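Local coordinates for probable TonB-dependent siderophore receptor PiuA (Acinetobacter baumannii, PDB 5FP1), which probably binds iron-chelating siderophores at the outer membrane as the first step of TonB-dependent iron uptake, at residues Pro410-Leu424 against Leu437-Leu451. Numbering follows the deposited sequence.
Sequences PDFDATVESTSVYLL and LGLRWDKFEAEQNFL. With C8E ((hydroxyethyloxy)tri(ethyloxy)octane), chain G; C8E ((hydroxyethyloxy)tri(ethyloxy)octane), chain E; C8E ((hydroxyethyloxy)tri(ethyloxy)octane), chain D.
Arg440 pairs directly with Tyr422 and reaches diagonally to Ser420, the partner of Asp442. Arg440 CB sits 3.8 Å from Tyr422 CB, and Arg440 CG, anti to the backbone N (chi1 177°), passes 3.7 Å from Val421 O. CD still lies beside Tyr422 CB, and the extended chain brings NE near Ser420 CB. Ser420 OG lies over one face of the guanidinium, 3.0 Å from Arg440 NH2, but the poor angle rules out a hydrogen bond. The group's edge is taken by Asp442, gripped side-on in a salt bridge, Arg440 NE to Asp442 OD2 at 2.9 Å and Arg440 NH2 to Asp442 OD1 at 3.1 Å; this two-point hold fixes the guanidinium's rotation. On the sheet face bearing Arg440, Tyr422 and Phe412, Gln448 NE2 stands 3.6 Å above the Phe412 ring plane, offset toward the rim. The opposite sheet face, with Asp413, Thr415 and Trp441, carries Asn449, whose ND2 donates to the syn lone pair of Asp413 OD1 at 2.8 Å; a water links that oxygen to Glu447 O and Thr415 OG1, itself hydrogen-bonded to Lys359 NZ. Detergent lies against Asp413 and Trp441, consistent with an outward-facing surface. Paired backbone bonds, with segment directions 163° apart, identify an antiparallel beta hairpin in a TonB-dependent receptor barrel.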
loop_
_atom_site.group_PDB
_atom_site.type_symbol
_atom_site.label_atom_id
_atom_site.label_comp_id
_atom_site.label_asym_id
_atom_site.label_seq_id
_atom_site.Cartn_x
_atom_site.Cartn_y
_atom_site.Cartn_z
ATOM N N PRO A 410 -18.767 -18.945 9.162
ATOM C CA PRO A 410 -17.616 -19.320 8.327
ATOM C C PRO A 410 -18.012 -19.369 6.862
ATOM O O PRO A 410 -19.145 -19.702 6.559
ATOM C CB PRO A 410 -17.238 -20.714 8.856
ATOM C CG PRO A 410 -18.558 -21.292 9.303
ATOM C CD PRO A 410 -19.387 -20.120 9.809
ATOM N N ASP A 411 -17.101 -19.006 5.952
ATOM C CA ASP A 411 -17.410 -18.975 4.519
ATOM C C ASP A 411 -16.511 -19.899 3.696
ATOM O O ASP A 411 -17.012 -20.707 2.888
ATOM C CB ASP A 411 -17.336 -17.560 3.943
ATOM C CG ASP A 411 -18.379 -16.635 4.547
ATOM O OD1 ASP A 411 -19.571 -17.023 4.605
ATOM O OD2 ASP A 411 -18.011 -15.520 4.963
ATOM N N PHE A 412 -15.206 -19.802 3.886
ATOM C CA PHE A 412 -14.265 -20.629 3.117
ATOM C C PHE A 412 -12.898 -20.642 3.736
ATOM O O PHE A 412 -12.609 -19.872 4.655
ATOM C CB PHE A 412 -14.138 -20.165 1.652
ATOM C CG PHE A 412 -13.677 -18.731 1.480
ATOM C CD1 PHE A 412 -12.351 -18.393 1.581
ATOM C CD2 PHE A 412 -14.597 -17.730 1.178
ATOM C CE1 PHE A 412 -11.926 -17.065 1.421
ATOM C CE2 PHE A 412 -14.190 -16.414 0.999
ATOM C CZ PHE A 412 -12.856 -16.076 1.117
ATOM N N ASP A 413 -12.041 -21.516 3.218
ATOM C CA ASP A 413 -10.610 -21.408 3.503
ATOM C C ASP A 413 -9.846 -21.384 2.202
ATOM O O ASP A 413 -10.377 -21.756 1.168
ATOM C CB ASP A 413 -10.070 -22.491 4.442
ATOM C CG ASP A 413 -10.144 -23.910 3.846
ATOM O OD1 ASP A 413 -9.972 -24.099 2.635
ATOM O OD2 ASP A 413 -10.339 -24.831 4.634
ATOM N N ALA A 414 -8.590 -20.961 2.273
ATOM C CA ALA A 414 -7.766 -20.786 1.072
ATOM C C ALA A 414 -6.322 -21.110 1.350
ATOM O O ALA A 414 -5.791 -20.711 2.355
ATOM C CB ALA A 414 -7.866 -19.358 0.557
ATOM N N THR A 415 -5.682 -21.776 0.400
ATOM C CA THR A 415 -4.281 -22.136 0.499
ATOM C C THR A 415 -3.559 -21.747 -0.774
ATOM O O THR A 415 -3.978 -22.111 -1.877
ATOM C CB THR A 415 -4.142 -23.645 0.730
ATOM O OG1 THR A 415 -4.822 -23.976 1.941
ATOM C CG2 THR A 415 -2.672 -24.056 0.859
ATOM N N VAL A 416 -2.502 -20.963 -0.626
ATOM C CA VAL A 416 -1.673 -20.562 -1.779
ATOM C C VAL A 416 -0.261 -21.064 -1.521
ATOM O O VAL A 416 0.349 -20.801 -0.468
ATOM C CB VAL A 416 -1.665 -19.039 -1.985
ATOM C CG1 VAL A 416 -0.717 -18.643 -3.105
ATOM C CG2 VAL A 416 -3.078 -18.540 -2.289
ATOM N N GLU A 417 0.254 -21.787 -2.492
ATOM C CA GLU A 417 1.593 -22.327 -2.413
ATOM C C GLU A 417 2.351 -21.883 -3.663
ATOM O O GLU A 417 1.850 -22.006 -4.793
ATOM C CB GLU A 417 1.528 -23.851 -2.321
ATOM C CG GLU A 417 2.883 -24.499 -2.035
ATOM C CD GLU A 417 2.742 -25.981 -1.662
ATOM O OE1 GLU A 417 1.805 -26.614 -2.153
ATOM O OE2 GLU A 417 3.555 -26.488 -0.881
ATOM N N SER A 418 3.565 -21.396 -3.474
ATOM C CA SER A 418 4.378 -20.957 -4.596
ATOM C C SER A 418 5.799 -21.457 -4.486
ATOM O O SER A 418 6.305 -21.749 -3.397
ATOM C CB SER A 418 4.396 -19.440 -4.681
ATOM O OG SER A 418 5.063 -18.885 -3.564
ATOM N N THR A 419 6.445 -21.521 -5.636
ATOM C CA THR A 419 7.835 -21.895 -5.725
ATOM C C THR A 419 8.456 -21.201 -6.916
ATOM O O THR A 419 7.902 -21.228 -8.010
ATOM C CB THR A 419 7.985 -23.399 -5.943
ATOM O OG1 THR A 419 7.160 -24.100 -4.999
ATOM C CG2 THR A 419 9.446 -23.791 -5.775
ATOM N N SER A 420 9.628 -20.615 -6.720
ATOM C CA SER A 420 10.238 -19.856 -7.781
ATOM C C SER A 420 11.737 -19.895 -7.767
ATOM O O SER A 420 12.368 -20.148 -6.742
ATOM C CB SER A 420 9.783 -18.394 -7.693
ATOM O OG SER A 420 9.839 -17.904 -6.388
ATOM N N VAL A 421 12.307 -19.605 -8.929
ATOM C CA VAL A 421 13.739 -19.504 -9.113
ATOM C C VAL A 421 13.966 -18.291 -10.016
ATOM O O VAL A 421 13.179 -18.061 -10.931
ATOM C CB VAL A 421 14.288 -20.755 -9.843
ATOM C CG1 VAL A 421 15.812 -20.706 -9.930
ATOM C CG2 VAL A 421 13.811 -22.038 -9.175
ATOM N N TYR A 422 15.021 -17.518 -9.765
ATOM C CA TYR A 422 15.302 -16.359 -10.566
ATOM C C TYR A 422 16.809 -16.090 -10.698
ATOM O O TYR A 422 17.630 -16.564 -9.913
ATOM C CB TYR A 422 14.623 -15.107 -9.948
ATOM C CG TYR A 422 15.215 -14.774 -8.616
ATOM C CD1 TYR A 422 14.771 -15.403 -7.456
ATOM C CD2 TYR A 422 16.272 -13.886 -8.513
ATOM C CE1 TYR A 422 15.370 -15.142 -6.232
ATOM C CE2 TYR A 422 16.870 -13.628 -7.303
ATOM C CZ TYR A 422 16.421 -14.264 -6.169
ATOM O OH TYR A 422 17.030 -13.970 -4.977
ATOM N N LEU A 423 17.137 -15.306 -11.713
ATOM C CA LEU A 423 18.472 -14.744 -11.898
ATOM C C LEU A 423 18.333 -13.268 -12.196
ATOM O O LEU A 423 17.566 -12.881 -13.100
ATOM C CB LEU A 423 19.148 -15.359 -13.119
ATOM C CG LEU A 423 19.360 -16.857 -13.305
ATOM C CD1 LEU A 423 20.049 -17.489 -12.119
ATOM C CD2 LEU A 423 18.057 -17.564 -13.613
ATOM N N LEU A 424 19.084 -12.451 -11.476
ATOM C CA LEU A 424 19.168 -11.034 -11.751
ATOM C C LEU A 424 20.644 -10.705 -11.890
ATOM O O LEU A 424 21.452 -11.121 -11.064
ATOM C CB LEU A 424 18.577 -10.195 -10.612
ATOM C CG LEU A 424 17.073 -10.333 -10.373
ATOM C CD1 LEU A 424 16.737 -9.870 -8.967
ATOM C CD2 LEU A 424 16.256 -9.529 -11.369
ATOM N N LEU A 437 19.596 -7.397 -16.571
ATOM C CA LEU A 437 18.838 -8.574 -16.981
ATOM C C LEU A 437 18.165 -9.204 -15.779
ATOM O O LEU A 437 18.737 -9.264 -14.694
ATOM C CB LEU A 437 19.749 -9.615 -17.611
ATOM C CG LEU A 437 20.555 -9.114 -18.834
ATOM C CD1 LEU A 437 21.654 -10.113 -19.137
ATOM C CD2 LEU A 437 19.670 -8.905 -20.043
ATOM N N GLY A 438 16.978 -9.738 -16.000
ATOM C CA GLY A 438 16.318 -10.539 -14.970
ATOM C C GLY A 438 15.405 -11.540 -15.617
ATOM O O GLY A 438 14.766 -11.257 -16.652
ATOM N N LEU A 439 15.341 -12.716 -15.007
ATOM C CA LEU A 439 14.527 -13.812 -15.499
ATOM C C LEU A 439 14.014 -14.595 -14.290
ATOM O O LEU A 439 14.789 -14.941 -13.424
ATOM C CB LEU A 439 15.395 -14.713 -16.377
ATOM C CG LEU A 439 14.752 -15.887 -17.081
ATOM C CD1 LEU A 439 13.652 -15.457 -18.030
ATOM C CD2 LEU A 439 15.837 -16.637 -17.843
ATOM N N ARG A 440 12.724 -14.896 -14.255
ATOM C CA ARG A 440 12.159 -15.589 -13.104
ATOM C C ARG A 440 11.113 -16.578 -13.556
ATOM O O ARG A 440 10.313 -16.276 -14.449
ATOM C CB ARG A 440 11.540 -14.577 -12.120
ATOM C CG ARG A 440 10.860 -15.217 -10.921
ATOM C CD ARG A 440 10.657 -14.225 -9.784
ATOM N NE ARG A 440 9.738 -14.763 -8.814
ATOM C CZ ARG A 440 9.798 -14.535 -7.509
ATOM N NH1 ARG A 440 10.707 -13.722 -7.011
ATOM N NH2 ARG A 440 8.878 -15.077 -6.727
ATOM N N TRP A 441 11.100 -17.747 -12.915
ATOM C CA TRP A 441 10.091 -18.742 -13.160
ATOM C C TRP A 441 9.319 -18.993 -11.868
ATOM O O TRP A 441 9.929 -19.256 -10.817
ATOM C CB TRP A 441 10.734 -20.063 -13.615
ATOM C CG TRP A 441 9.731 -21.185 -13.686
ATOM C CD1 TRP A 441 8.850 -21.444 -14.708
ATOM C CD2 TRP A 441 9.467 -22.177 -12.670
ATOM N NE1 TRP A 441 8.073 -22.541 -14.398
ATOM C CE2 TRP A 441 8.430 -23.008 -13.157
ATOM C CE3 TRP A 441 10.004 -22.437 -11.393
ATOM C CZ2 TRP A 441 7.929 -24.089 -12.416
ATOM C CZ3 TRP A 441 9.505 -23.495 -10.659
ATOM C CH2 TRP A 441 8.478 -24.317 -11.179
ATOM N N ASP A 442 7.998 -18.873 -11.944
ATOM C CA ASP A 442 7.116 -19.059 -10.794
ATOM C C ASP A 442 6.162 -20.215 -11.044
ATOM O O ASP A 442 5.622 -20.369 -12.146
ATOM C CB ASP A 442 6.275 -17.802 -10.520
ATOM C CG ASP A 442 7.046 -16.734 -9.790
ATOM O OD1 ASP A 442 7.123 -16.811 -8.558
ATOM O OD2 ASP A 442 7.594 -15.824 -10.443
ATOM N N LYS A 443 5.951 -21.017 -10.006
ATOM C CA LYS A 443 4.827 -21.928 -9.971
ATOM C C LYS A 443 3.888 -21.488 -8.863
ATOM O O LYS A 443 4.333 -21.174 -7.750
ATOM C CB LYS A 443 5.323 -23.353 -9.706
ATOM C CG LYS A 443 4.203 -24.362 -9.538
ATOM C CD LYS A 443 4.772 -25.762 -9.361
ATOM C CE LYS A 443 3.656 -26.787 -9.197
ATOM N NZ LYS A 443 4.201 -28.094 -8.743
ATOM N N PHE A 444 2.602 -21.449 -9.173
ATOM C CA PHE A 444 1.608 -20.875 -8.272
ATOM C C PHE A 444 0.437 -21.854 -8.202
ATOM O O PHE A 444 -0.071 -22.329 -9.226
ATOM C CB PHE A 444 1.167 -19.506 -8.806
ATOM C CG PHE A 444 0.021 -18.863 -8.050
ATOM C CD1 PHE A 444 -1.285 -19.082 -8.434
ATOM C CD2 PHE A 444 0.265 -17.991 -7.004
ATOM C CE1 PHE A 444 -2.350 -18.476 -7.759
ATOM C CE2 PHE A 444 -0.787 -17.372 -6.324
ATOM C CZ PHE A 444 -2.088 -17.626 -6.703
ATOM N N GLU A 445 -0.008 -22.139 -6.996
ATOM C CA GLU A 445 -1.248 -22.864 -6.816
ATOM C C GLU A 445 -2.137 -22.206 -5.756
ATOM O O GLU A 445 -1.684 -21.910 -4.647
ATOM C CB GLU A 445 -0.972 -24.306 -6.414
ATOM C CG GLU A 445 -2.265 -25.064 -6.149
ATOM C CD GLU A 445 -2.010 -26.477 -5.649
ATOM O OE1 GLU A 445 -1.539 -27.334 -6.426
ATOM O OE2 GLU A 445 -2.308 -26.722 -4.483
ATOM N N ALA A 446 -3.401 -21.973 -6.107
ATOM C CA ALA A 446 -4.367 -21.423 -5.162
ATOM C C ALA A 446 -5.540 -22.369 -5.096
ATOM O O ALA A 446 -6.092 -22.765 -6.127
ATOM C CB ALA A 446 -4.820 -20.044 -5.581
ATOM N N GLU A 447 -5.901 -22.758 -3.883
ATOM C CA GLU A 447 -7.054 -23.626 -3.677
ATOM C C GLU A 447 -7.962 -23.048 -2.624
ATOM O O GLU A 447 -7.512 -22.723 -1.526
ATOM C CB GLU A 447 -6.580 -25.007 -3.220
ATOM C CG GLU A 447 -7.728 -25.977 -2.973
ATOM C CD GLU A 447 -7.229 -27.405 -2.774
ATOM O OE1 GLU A 447 -6.433 -27.636 -1.861
ATOM O OE2 GLU A 447 -7.615 -28.284 -3.554
ATOM N N GLN A 448 -9.250 -22.965 -2.927
ATOM C CA GLN A 448 -10.197 -22.410 -2.006
ATOM C C GLN A 448 -11.367 -23.348 -1.841
ATOM O O GLN A 448 -11.976 -23.733 -2.820
ATOM C CB GLN A 448 -10.670 -21.041 -2.492
ATOM C CG GLN A 448 -9.803 -19.960 -1.931
ATOM C CD GLN A 448 -10.253 -18.540 -2.211
ATOM O OE1 GLN A 448 -9.428 -17.745 -2.573
ATOM N NE2 GLN A 448 -11.506 -18.221 -1.984
ATOM N N ASN A 449 -11.650 -23.715 -0.593
ATOM C CA ASN A 449 -12.773 -24.597 -0.245
ATOM C C ASN A 449 -13.959 -23.786 0.286
ATOM O O ASN A 449 -13.879 -23.199 1.373
ATOM C CB ASN A 449 -12.313 -25.606 0.811
ATOM C CG ASN A 449 -11.157 -26.469 0.318
ATOM O OD1 ASN A 449 -11.272 -27.143 -0.703
ATOM N ND2 ASN A 449 -10.036 -26.418 1.014
ATOM N N PHE A 450 -15.046 -23.732 -0.483
ATOM C CA PHE A 450 -16.202 -22.937 -0.128
ATOM C C PHE A 450 -17.266 -23.794 0.549
ATOM O O PHE A 450 -17.665 -24.833 0.000
ATOM C CB PHE A 450 -16.826 -22.329 -1.364
ATOM C CG PHE A 450 -15.936 -21.357 -2.082
ATOM C CD1 PHE A 450 -15.898 -20.019 -1.695
ATOM C CD2 PHE A 450 -15.121 -21.774 -3.113
ATOM C CE1 PHE A 450 -15.068 -19.110 -2.354
ATOM C CE2 PHE A 450 -14.284 -20.885 -3.773
ATOM C CZ PHE A 450 -14.261 -19.544 -3.398
ATOM N N LEU A 451 -17.736 -23.355 1.709
ATOM C CA LEU A 451 -18.888 -23.996 2.361
ATOM C C LEU A 451 -20.140 -23.748 1.559
ATOM O O LEU A 451 -20.223 -22.770 0.795
ATOM C CB LEU A 451 -19.074 -23.467 3.784
ATOM C CG LEU A 451 -17.910 -23.720 4.749
ATOM C CD1 LEU A 451 -18.157 -22.980 6.056
ATOM C CD2 LEU A 451 -17.666 -25.212 5.018
HETATM C C1 C8E G . -13.685 -20.836 7.773
HETATM C C2 C8E G . -13.277 -22.274 7.464
HETATM C C3 C8E G . -14.126 -22.852 6.344
HETATM C C4 C8E G . -13.814 -24.309 6.028
HETATM C C5 C8E G . -13.905 -24.602 4.531
HETATM C C6 C8E G . -14.300 -26.061 4.259
HETATM C C7 C8E G . -13.138 -27.045 4.338
HETATM C C8 C8E G . -13.585 -28.424 3.847
HETATM O O9 C8E G . -12.647 -28.959 2.912
HETATM C C1 C8E E . 15.595 -18.794 -13.972
HETATM C C2 C8E E . 14.358 -19.391 -14.607
HETATM C C3 C8E E . 14.715 -20.062 -15.920
HETATM C C4 C8E E . 13.586 -19.995 -16.945
HETATM C C5 C8E E . 12.781 -21.291 -16.986
HETATM C C6 C8E E . 12.195 -21.559 -18.371
HETATM C C7 C8E E . 11.279 -22.783 -18.350
HETATM C C8 C8E E . 9.972 -22.551 -19.109
HETATM O O9 C8E E . 8.859 -22.841 -18.258
HETATM C C10 C8E E . 7.606 -22.826 -18.954
HETATM C C11 C8E E . 6.621 -21.897 -18.239
HETATM O O12 C8E E . 5.460 -21.606 -19.030
HETATM C C13 C8E E . 5.733 -21.228 -20.383
HETATM C C14 C8E E . 6.738 -20.078 -20.449
HETATM O O15 C8E E . 7.191 -19.878 -21.789
HETATM C C16 C8E E . 8.365 -20.624 -22.106
HETATM C C17 C8E E . 9.499 -19.664 -22.439
HETATM O O18 C8E E . 10.749 -20.312 -22.211
HETATM C C19 C8E E . 11.745 -19.374 -21.814
HETATM C C20 C8E E . 13.092 -20.070 -21.676
HETATM O O21 C8E E . 13.979 -19.216 -20.945
HETATM C C1 C8E D . -11.146 -16.890 11.229
HETATM C C2 C8E D . -12.391 -16.991 10.372
HETATM C C3 C8E D . -13.473 -17.707 11.171
HETATM C C4 C8E D . -14.796 -16.974 11.098
HETATM C C5 C8E D . -15.979 -17.906 11.310
HETATM C C6 C8E D . -15.920 -18.658 12.627
HETATM C C7 C8E D . -17.162 -19.521 12.758
HETATM C C8 C8E D . -17.763 -19.461 14.153
HETATM O O9 C8E D . -18.929 -20.290 14.163
HETATM O O HOH W 1 -19.243 -20.312 1.374
HETATM O O HOH W 2 -7.495 -24.310 1.154
HETATM O O HOH W 3 -2.651 -24.836 -2.530
#